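Glycosyl hydrolase, BNR repeat (Ralstonia eutropha, PDB 3B7F) is a putative glycosyl hydrolase with BNR repeats, folded as a seven-bladed beta-propeller, whose substrate is not established. Local coordinates at residues Phe281-Val295 with Val341-Val354. Residues are numbered along the deposited sequence; the frame is centred on the assembly and turned at random.
With EDO (1,2-ethanediol), chain H.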
ATOM      1  N   PHE A 281       3.886  -8.903  -3.425  1.00 27.68           N
ATOM      2  CA  PHE A 281       3.782  -7.745  -2.513  1.00 25.90           C
ATOM      3  C   PHE A 281       2.498  -6.914  -2.535  1.00 23.91           C
ATOM      4  O   PHE A 281       1.826  -6.805  -1.491  1.00 21.33           O
ATOM      5  CB  PHE A 281       5.034  -6.843  -2.664  1.00 24.38           C
ATOM      6  CG  PHE A 281       6.303  -7.490  -2.153  1.00 25.52           C
ATOM      7  CD1 PHE A 281       6.525  -7.611  -0.788  1.00 21.74           C
ATOM      8  CD2 PHE A 281       7.277  -7.952  -3.029  1.00 24.36           C
ATOM      9  CE1 PHE A 281       7.676  -8.213  -0.301  1.00 29.80           C
ATOM     10  CE2 PHE A 281       8.428  -8.550  -2.557  1.00 33.11           C
ATOM     11  CZ  PHE A 281       8.632  -8.681  -1.185  1.00 31.32           C
ATOM     12  N   PRO A 282       2.137  -6.317  -3.686  1.00 23.50           N
ATOM     13  CA  PRO A 282       0.915  -5.470  -3.690  1.00 25.42           C
ATOM     14  C   PRO A 282      -0.430  -6.209  -3.917  1.00 26.58           C
ATOM     15  O   PRO A 282      -0.461  -7.331  -4.449  1.00 28.79           O
ATOM     16  CB  PRO A 282       1.152  -4.583  -4.911  1.00 26.44           C
ATOM     17  CG  PRO A 282       1.872  -5.495  -5.865  1.00 19.08           C
ATOM     18  CD  PRO A 282       2.739  -6.379  -5.039  1.00 25.17           C
ATOM     19  N   ILE A 283      -1.520  -5.578  -3.498  1.00 27.31           N
ATOM     20  CA  ILE A 283      -2.875  -6.043  -3.820  1.00 27.63           C
ATOM     21  C   ILE A 283      -3.727  -4.780  -4.077  1.00 27.95           C
ATOM     22  O   ILE A 283      -3.583  -3.792  -3.374  1.00 24.07           O
ATOM     23  CB  ILE A 283      -3.479  -7.002  -2.741  1.00 27.12           C
ATOM     24  CG1 ILE A 283      -4.694  -7.755  -3.302  1.00 36.19           C
ATOM     25  CG2 ILE A 283      -3.837  -6.255  -1.436  1.00 22.54           C
ATOM     26  CD1 ILE A 283      -5.032  -9.078  -2.577  1.00 25.97           C
ATOM     27  N   VAL A 284      -4.593  -4.815  -5.084  1.00 29.71           N
ATOM     28  CA  VAL A 284      -5.431  -3.666  -5.457  1.00 29.31           C
ATOM     29  C   VAL A 284      -6.833  -4.163  -5.748  1.00 29.49           C
ATOM     30  O   VAL A 284      -6.980  -5.200  -6.362  1.00 29.21           O
ATOM     31  CB  VAL A 284      -4.841  -2.913  -6.720  1.00 30.62           C
ATOM     32  CG1 VAL A 284      -5.844  -1.910  -7.289  1.00 28.88           C
ATOM     33  CG2 VAL A 284      -3.532  -2.240  -6.369  1.00 26.71           C
ATOM     34  N   VAL A 285      -7.849  -3.423  -5.317  1.00 32.07           N
ATOM     35  CA  VAL A 285      -9.259  -3.799  -5.545  1.00 32.25           C
ATOM     36  C   VAL A 285      -9.932  -2.830  -6.504  1.00 30.10           C
ATOM     37  O   VAL A 285      -9.583  -1.674  -6.548  1.00 34.30           O
ATOM     38  CB  VAL A 285     -10.060  -3.840  -4.230  1.00 33.97           C
ATOM     39  CG1 VAL A 285      -9.329  -4.606  -3.223  1.00 29.96           C
ATOM     40  CG2 VAL A 285     -10.366  -2.405  -3.682  1.00 40.35           C
ATOM     41  N   HIS A 286     -10.859  -3.328  -7.312  1.00 31.11           N
ATOM     42  CA  HIS A 286     -11.657  -2.507  -8.220  1.00 30.04           C
ATOM     43  C   HIS A 286     -12.562  -1.639  -7.317  1.00 29.59           C
ATOM     44  O   HIS A 286     -13.208  -2.151  -6.435  1.00 28.38           O
ATOM     45  CB  HIS A 286     -12.462  -3.431  -9.128  1.00 28.83           C
ATOM     46  CG  HIS A 286     -13.245  -2.748 -10.205  1.00 28.03           C
ATOM     47  ND1 HIS A 286     -14.315  -1.920  -9.950  1.00 25.79           N
ATOM     48  CD2 HIS A 286     -13.167  -2.848 -11.551  1.00 27.93           C
ATOM     49  CE1 HIS A 286     -14.841  -1.511 -11.090  1.00 24.77           C
ATOM     50  NE2 HIS A 286     -14.177  -2.077 -12.079  1.00 26.45           N
ATOM     51  N   GLN A 287     -12.556  -0.324  -7.517  1.00 31.95           N
ATOM     52  CA  GLN A 287     -13.359   0.623  -6.712  1.00 32.94           C
ATOM     53  C   GLN A 287     -14.834   0.272  -6.472  1.00 30.92           C
ATOM     54  O   GLN A 287     -15.336   0.451  -5.372  1.00 31.29           O
ATOM     55  CB  GLN A 287     -13.337   2.006  -7.357  1.00 34.59           C
ATOM     56  CG  GLN A 287     -12.232   2.890  -6.859  1.00 49.08           C
ATOM     57  CD  GLN A 287     -12.505   3.412  -5.476  1.00 50.00           C
ATOM     58  OE1 GLN A 287     -13.620   3.839  -5.175  1.00 48.04           O
ATOM     59  NE2 GLN A 287     -11.490   3.385  -4.628  1.00 56.94           N
ATOM     60  N   ARG A 288     -15.491  -0.190  -7.531  1.00 28.28           N
ATOM     61  CA  ARG A 288     -16.899  -0.540  -7.527  1.00 28.98           C
ATOM     62  C   ARG A 288     -17.259  -2.023  -7.350  1.00 30.15           C
ATOM     63  O   ARG A 288     -18.327  -2.302  -6.830  1.00 32.23           O
ATOM     64  CB  ARG A 288     -17.536  -0.019  -8.808  1.00 29.30           C
ATOM     65  CG  ARG A 288     -17.530   1.496  -8.838  1.00 29.77           C
ATOM     66  CD  ARG A 288     -18.142   2.041 -10.060  1.00 28.56           C
ATOM     67  NE  ARG A 288     -17.442   1.673 -11.291  1.00 32.03           N
ATOM     68  CZ  ARG A 288     -16.309   2.225 -11.726  1.00 29.96           C
ATOM     69  NH1 ARG A 288     -15.701   3.193 -11.059  1.00 29.97           N
ATOM     70  NH2 ARG A 288     -15.791   1.815 -12.882  1.00 33.41           N
ATOM     71  N   ASP A 289     -16.363  -2.941  -7.711  1.00 28.99           N
ATOM     72  CA  ASP A 289     -16.603  -4.378  -7.702  1.00 27.46           C
ATOM     73  C   ASP A 289     -15.763  -5.056  -6.610  1.00 28.95           C
ATOM     74  O   ASP A 289     -14.547  -5.197  -6.776  1.00 26.32           O
ATOM     75  CB  ASP A 289     -16.229  -4.942  -9.083  1.00 26.92           C
ATOM     76  CG  ASP A 289     -16.545  -6.416  -9.235  1.00 31.63           C
ATOM     77  OD1 ASP A 289     -17.179  -6.999  -8.340  1.00 31.66           O
ATOM     78  OD2 ASP A 289     -16.168  -6.992 -10.276  1.00 30.28           O
ATOM     79  N   PRO A 290     -16.398  -5.495  -5.488  1.00 28.58           N
ATOM     80  CA  PRO A 290     -15.601  -6.199  -4.474  1.00 29.33           C
ATOM     81  C   PRO A 290     -15.067  -7.573  -4.875  1.00 27.23           C
ATOM     82  O   PRO A 290     -14.297  -8.140  -4.114  1.00 25.20           O
ATOM     83  CB  PRO A 290     -16.558  -6.303  -3.274  1.00 31.70           C
ATOM     84  CG  PRO A 290     -17.886  -6.181  -3.815  1.00 30.89           C
ATOM     85  CD  PRO A 290     -17.789  -5.334  -5.055  1.00 29.95           C
ATOM     86  N   ARG A 291     -15.475  -8.089  -6.040  1.00 27.87           N
ATOM     87  CA  ARG A 291     -15.008  -9.384  -6.562  1.00 27.37           C
ATOM     88  C   ARG A 291     -13.736  -9.283  -7.414  1.00 27.20           C
ATOM     89  O   ARG A 291     -13.108 -10.302  -7.672  1.00 26.64           O
ATOM     90  CB  ARG A 291     -16.129 -10.069  -7.356  1.00 27.43           C
ATOM     91  CG  ARG A 291     -17.312 -10.459  -6.473  1.00 30.85           C
ATOM     92  CD  ARG A 291     -18.580 -10.968  -7.199  1.00 31.99           C
ATOM     93  NE  ARG A 291     -18.471 -12.218  -7.961  1.00 46.61           N
ATOM     94  CZ  ARG A 291     -18.404 -13.462  -7.456  1.00 41.43           C
ATOM     95  NH1 ARG A 291     -18.335 -13.694  -6.147  1.00 43.54           N
ATOM     96  NH2 ARG A 291     -18.343 -14.504  -8.287  1.00 37.49           N
ATOM     97  N   THR A 292     -13.361  -8.063  -7.823  1.00 26.45           N
ATOM     98  CA  THR A 292     -12.223  -7.840  -8.705  1.00 24.63           C
ATOM     99  C   THR A 292     -11.019  -7.302  -7.944  1.00 24.44           C
ATOM    100  O   THR A 292     -11.103  -6.276  -7.264  1.00 24.15           O
ATOM    101  CB  THR A 292     -12.588  -6.939  -9.886  1.00 23.15           C
ATOM    102  OG1 THR A 292     -13.600  -7.599 -10.638  1.00 20.67           O
ATOM    103  CG2 THR A 292     -11.344  -6.665 -10.797  1.00 24.78           C
ATOM    104  N   VAL A 293      -9.913  -8.029  -8.079  1.00 25.37           N
ATOM    105  CA  VAL A 293      -8.666  -7.779  -7.353  1.00 26.26           C
ATOM    106  C   VAL A 293      -7.527  -8.146  -8.274  1.00 24.98           C
ATOM    107  O   VAL A 293      -7.672  -9.067  -9.086  1.00 26.03           O
ATOM    108  CB  VAL A 293      -8.642  -8.612  -6.012  1.00 28.60           C
ATOM    109  CG1 VAL A 293      -7.260  -8.756  -5.453  1.00 30.88           C
ATOM    110  CG2 VAL A 293      -9.589  -7.987  -4.969  1.00 31.14           C
ATOM    111  N   TRP A 294      -6.423  -7.394  -8.173  1.00 25.95           N
ATOM    112  CA  TRP A 294      -5.191  -7.599  -8.946  1.00 24.96           C
ATOM    113  C   TRP A 294      -4.017  -7.833  -8.010  1.00 25.18           C
ATOM    114  O   TRP A 294      -3.944  -7.171  -6.983  1.00 23.80           O
ATOM    115  CB  TRP A 294      -4.848  -6.360  -9.799  1.00 26.86           C
ATOM    116  CG  TRP A 294      -5.801  -6.094 -10.883  1.00 25.23           C
ATOM    117  CD1 TRP A 294      -5.755  -6.609 -12.121  1.00 24.52           C
ATOM    118  CD2 TRP A 294      -6.968  -5.265 -10.829  1.00 25.28           C
ATOM    119  NE1 TRP A 294      -6.793  -6.149 -12.863  1.00 28.95           N
ATOM    120  CE2 TRP A 294      -7.577  -5.339 -12.090  1.00 23.70           C
ATOM    121  CE3 TRP A 294      -7.556  -4.466  -9.835  1.00 20.63           C
ATOM    122  CZ2 TRP A 294      -8.740  -4.630 -12.411  1.00 24.25           C
ATOM    123  CZ3 TRP A 294      -8.703  -3.746 -10.149  1.00 23.94           C
ATOM    124  CH2 TRP A 294      -9.281  -3.830 -11.434  1.00 26.57           C
ATOM    125  N   VAL A 295      -3.118  -8.759  -8.384  1.00 21.71           N
ATOM    126  CA  VAL A 295      -1.871  -9.039  -7.680  1.00 23.65           C
ATOM    127  C   VAL A 295      -0.693  -9.062  -8.701  1.00 24.62           C
ATOM    128  O   VAL A 295      -0.916  -9.040  -9.892  1.00 24.08           O
ATOM    129  CB  VAL A 295      -1.917 -10.376  -6.830  1.00 23.48           C
ATOM    130  CG1 VAL A 295      -2.945 -10.234  -5.682  1.00 15.69           C
ATOM    131  CG2 VAL A 295      -2.188 -11.659  -7.715  1.00 16.53           C
ATOM    132  N   VAL A 341       7.905  -5.745  -8.136  1.00 24.81           N
ATOM    133  CA  VAL A 341       6.845  -4.738  -7.914  1.00 23.82           C
ATOM    134  C   VAL A 341       6.601  -4.749  -6.397  1.00 23.37           C
ATOM    135  O   VAL A 341       6.206  -5.761  -5.844  1.00 26.41           O
ATOM    136  CB  VAL A 341       5.587  -5.033  -8.759  1.00 19.68           C
ATOM    137  CG1 VAL A 341       4.404  -4.020  -8.469  1.00 19.60           C
ATOM    138  CG2 VAL A 341       5.958  -5.010 -10.219  1.00 23.72           C
ATOM    139  N   LYS A 342       6.923  -3.641  -5.726  1.00 26.84           N
ATOM    140  CA  LYS A 342       6.816  -3.537  -4.268  1.00 26.48           C
ATOM    141  C   LYS A 342       5.340  -3.293  -3.853  1.00 27.51           C
ATOM    142  O   LYS A 342       4.475  -3.067  -4.721  1.00 24.15           O
ATOM    143  CB  LYS A 342       7.780  -2.468  -3.730  1.00 27.36           C
ATOM    144  CG  LYS A 342       9.281  -2.847  -3.682  1.00 25.34           C
ATOM    145  CD  LYS A 342      10.107  -1.580  -3.423  1.00 29.73           C
ATOM    146  CE  LYS A 342      11.369  -1.776  -2.577  1.00 41.58           C
ATOM    147  NZ  LYS A 342      12.364  -2.699  -3.086  1.00 43.00           N
ATOM    148  N   ARG A 343       5.082  -3.366  -2.536  1.00 25.21           N
ATOM    149  CA  ARG A 343       3.717  -3.294  -1.933  1.00 26.66           C
ATOM    150  C   ARG A 343       2.847  -2.150  -2.328  1.00 25.60           C
ATOM    151  O   ARG A 343       1.647  -2.338  -2.461  1.00 26.02           O
ATOM    152  CB  ARG A 343       3.763  -3.042  -0.441  1.00 29.88           C
ATOM    153  CG  ARG A 343       4.364  -3.986   0.357  1.00 36.92           C
ATOM    154  CD  ARG A 343       4.913  -3.307   1.601  1.00 31.64           C
ATOM    155  NE  ARG A 343       5.946  -4.256   1.971  1.00 26.87           N
ATOM    156  CZ  ARG A 343       5.897  -5.112   2.960  1.00 17.99           C
ATOM    157  NH1 ARG A 343       4.932  -5.110   3.836  1.00 31.37           N
ATOM    158  NH2 ARG A 343       6.897  -5.945   3.100  1.00 24.70           N
ATOM    159  N   GLN A 344       3.441  -0.951  -2.344  1.00 25.87           N
ATOM    160  CA  GLN A 344       2.733   0.283  -2.656  1.00 26.62           C
ATOM    161  C   GLN A 344       2.888   0.653  -4.118  1.00 23.05           C
ATOM    162  O   GLN A 344       2.380   1.690  -4.543  1.00 22.44           O
ATOM    163  CB  GLN A 344       3.267   1.427  -1.796  1.00 25.39           C
ATOM    164  CG  GLN A 344       3.021   1.288  -0.295  1.00 30.80           C
ATOM    165  CD  GLN A 344       4.051   2.051   0.506  1.00 31.69           C
ATOM    166  OE1 GLN A 344       5.240   1.775   0.375  1.00 30.46           O
ATOM    167  NE2 GLN A 344       3.603   3.022   1.339  1.00 26.77           N
ATOM    168  N   ALA A 345       3.556  -0.187  -4.894  1.00 24.44           N
ATOM    169  CA  ALA A 345       3.843   0.113  -6.300  1.00 25.23           C
ATOM    170  C   ALA A 345       2.775  -0.319  -7.342  1.00 25.29           C
ATOM    171  O   ALA A 345       3.054  -0.274  -8.542  1.00 27.83           O
ATOM    172  CB  ALA A 345       5.254  -0.414  -6.659  1.00 22.00           C
HETATM  173  N   MSE A 346       1.589  -0.760  -6.910  1.00 28.11           N
HETATM  174  CA  MSE A 346       0.432  -0.962  -7.805  1.00 28.78           C
HETATM  175  C   MSE A 346      -0.686  -0.066  -7.334  1.00 28.80           C
HETATM  176  O   MSE A 346      -0.847   0.117  -6.137  1.00 30.64           O
HETATM  177  CB  MSE A 346      -0.177  -2.358  -7.820  1.00 29.67           C
HETATM  178  CG  MSE A 346       0.566  -3.365  -8.565  1.00 42.67           C
HETATM  179 SE   MSE A 346      -0.599  -4.763  -9.266  0.75 28.65          SE
HETATM  180  CE  MSE A 346      -1.158  -5.333  -7.583  1.00 34.02           C
ATOM    181  N   THR A 347      -1.469   0.454  -8.283  1.00 28.18           N
ATOM    182  CA  THR A 347      -2.627   1.283  -7.985  1.00 25.04           C
ATOM    183  C   THR A 347      -3.621   1.153  -9.124  1.00 25.54           C
ATOM    184  O   THR A 347      -3.303   0.619 -10.200  1.00 25.15           O
ATOM    185  CB  THR A 347      -2.231   2.764  -7.791  1.00 22.98           C
ATOM    186  OG1 THR A 347      -3.310   3.507  -7.220  1.00 21.33           O
ATOM    187  CG2 THR A 347      -1.795   3.399  -9.119  1.00 21.92           C
ATOM    188  N   ALA A 348      -4.822   1.640  -8.870  1.00 23.65           N
ATOM    189  CA  ALA A 348      -5.873   1.597  -9.858  1.00 26.14           C
ATOM    190  C   ALA A 348      -6.633   2.914  -9.804  1.00 26.32           C
ATOM    191  O   ALA A 348      -6.629   3.581  -8.780  1.00 27.64           O
ATOM    192  CB  ALA A 348      -6.795   0.355  -9.619  1.00 23.92           C
ATOM    193  N   ASP A 349      -7.198   3.329 -10.933  1.00 26.59           N
ATOM    194  CA  ASP A 349      -8.040   4.531 -10.987  1.00 25.44           C
ATOM    195  C   ASP A 349      -9.528   4.119 -10.781  1.00 26.52           C
ATOM    196  O   ASP A 349      -9.810   2.943 -10.555  1.00 24.69           O
ATOM    197  CB  ASP A 349      -7.778   5.342 -12.262  1.00 24.26           C
ATOM    198  CG  ASP A 349      -8.214   4.644 -13.537  1.00 28.88           C
ATOM    199  OD1 ASP A 349      -9.289   4.011 -13.566  1.00 27.91           O
ATOM    200  OD2 ASP A 349      -7.469   4.764 -14.539  1.00 26.90           O
ATOM    201  N   ALA A 350     -10.450   5.092 -10.844  1.00 26.48           N
ATOM    202  CA  ALA A 350     -11.887   4.859 -10.676  1.00 25.95           C
ATOM    203  C   ALA A 350     -12.650   5.182 -11.960  1.00 27.25           C
ATOM    204  O   ALA A 350     -13.835   5.478 -11.915  1.00 27.46           O
ATOM    205  CB  ALA A 350     -12.435   5.682  -9.483  1.00 22.64           C
ATOM    206  N   HIS A 351     -11.968   5.128 -13.112  1.00 29.00           N
ATOM    207  CA  HIS A 351     -12.620   5.352 -14.403  1.00 26.95           C
ATOM    208  C   HIS A 351     -13.380   4.108 -14.802  1.00 26.14           C
ATOM    209  O   HIS A 351     -13.313   3.091 -14.114  1.00 25.53           O
ATOM    210  CB  HIS A 351     -11.590   5.727 -15.476  1.00 28.07           C
ATOM    211  CG  HIS A 351     -11.126   7.143 -15.399  1.00 26.11           C
ATOM    212  ND1 HIS A 351     -10.842   7.767 -14.203  1.00 28.42           N
ATOM    213  CD2 HIS A 351     -10.839   8.035 -16.372  1.00 27.72           C
ATOM    214  CE1 HIS A 351     -10.438   9.002 -14.444  1.00 32.05           C
ATOM    215  NE2 HIS A 351     -10.413   9.184 -15.755  1.00 26.81           N
ATOM    216  N   ALA A 352     -14.122   4.212 -15.895  1.00 29.00           N
ATOM    217  CA  ALA A 352     -14.866   3.106 -16.480  1.00 29.82           C
ATOM    218  C   ALA A 352     -14.365   2.932 -17.912  1.00 28.60           C
ATOM    219  O   ALA A 352     -14.568   3.826 -18.733  1.00 31.07           O
ATOM    220  CB  ALA A 352     -16.361   3.385 -16.464  1.00 29.05           C
ATOM    221  N   PRO A 353     -13.628   1.837 -18.210  1.00 26.86           N
ATOM    222  CA  PRO A 353     -13.166   0.758 -17.358  1.00 27.60           C
ATOM    223  C   PRO A 353     -12.043   1.209 -16.442  1.00 25.15           C
ATOM    224  O   PRO A 353     -11.372   2.182 -16.716  1.00 27.60           O
ATOM    225  CB  PRO A 353     -12.635  -0.285 -18.333  1.00 28.05           C
ATOM    226  CG  PRO A 353     -12.543   0.320 -19.584  1.00 26.94           C
ATOM    227  CD  PRO A 353     -13.185   1.653 -19.592  1.00 27.17           C
ATOM    228  N   VAL A 354     -11.866   0.498 -15.349  1.00 23.96           N
ATOM    229  CA  VAL A 354     -10.836   0.788 -14.395  1.00 22.82           C
ATOM    230  C   VAL A 354      -9.462   0.518 -15.012  1.00 23.28           C
ATOM    231  O   VAL A 354      -9.255  -0.490 -15.682  1.00 24.18           O
ATOM    232  CB  VAL A 354     -11.038  -0.027 -13.091  1.00 24.32           C
ATOM    233  CG1 VAL A 354      -9.756  -0.049 -12.274  1.00 17.21           C
ATOM    234  CG2 VAL A 354     -12.172   0.565 -12.323  1.00 19.11           C
TER
HETATM  235  C1  EDO H 400     -16.177  -5.519 -13.829  1.00 62.99           C
HETATM  236  O1  EDO H 400     -16.447  -5.195 -12.455  1.00 56.86           O
HETATM  237  C2  EDO H 400     -14.715  -5.934 -14.070  1.00 62.14           C
HETATM  238  O2  EDO H 400     -14.248  -7.054 -13.276  1.00 51.65           O
HETATM  239  O   HOH W   1       5.043  -8.397  -6.138  1.00 15.15           O
HETATM  240  O   HOH W   2     -10.313   0.742  -8.819  1.00 23.05           O
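Strands 282-285 and 346-348 run parallel, 5° apart, but their axes come no closer than 6.7 Å, and side chains rather than backbone hydrogen bonds fill the interval; the two segments draw together at one end, where Pro282 CA lies 4.0 Å from Arg343 CA. Here the selenomethionine Met346 crosses the Pro282 ring at about a right angle. Its chain bends at chi3 (-62°), bringing CE tightly against Pro282 CG at 3.5 Å and also against Trp294 O and Val295 CA on strand 293-297. Val284 spreads its two methyls along the partner strand: CG2 meets Met346 CB, while CG1 presses on Ala348 CB at 3.4 Å. Each of these strands is the first of its four-stranded antiparallel sheet, so the contact is the face-to-face packing of two consecutive blades of the seven-bladed beta-propeller, and Met346 also touches Phe358 on the next strand of its own blade. Farther along, Val354 sets CG2 over one face of His286, a CH-pi contact 3.6 Å from the ring centroid, and turns CG1 to Trp294 CH2. The Arg288 guanidinium joins the loops through two backbone carbonyls: NH2 gives a nearly straight bond (173°) to His351 O, 3.0 Å away, and NH1 a more bent one to Ala350 O. Water bridges Gln287 N to Asp349 O, and another links Phe281 N with Val341 O.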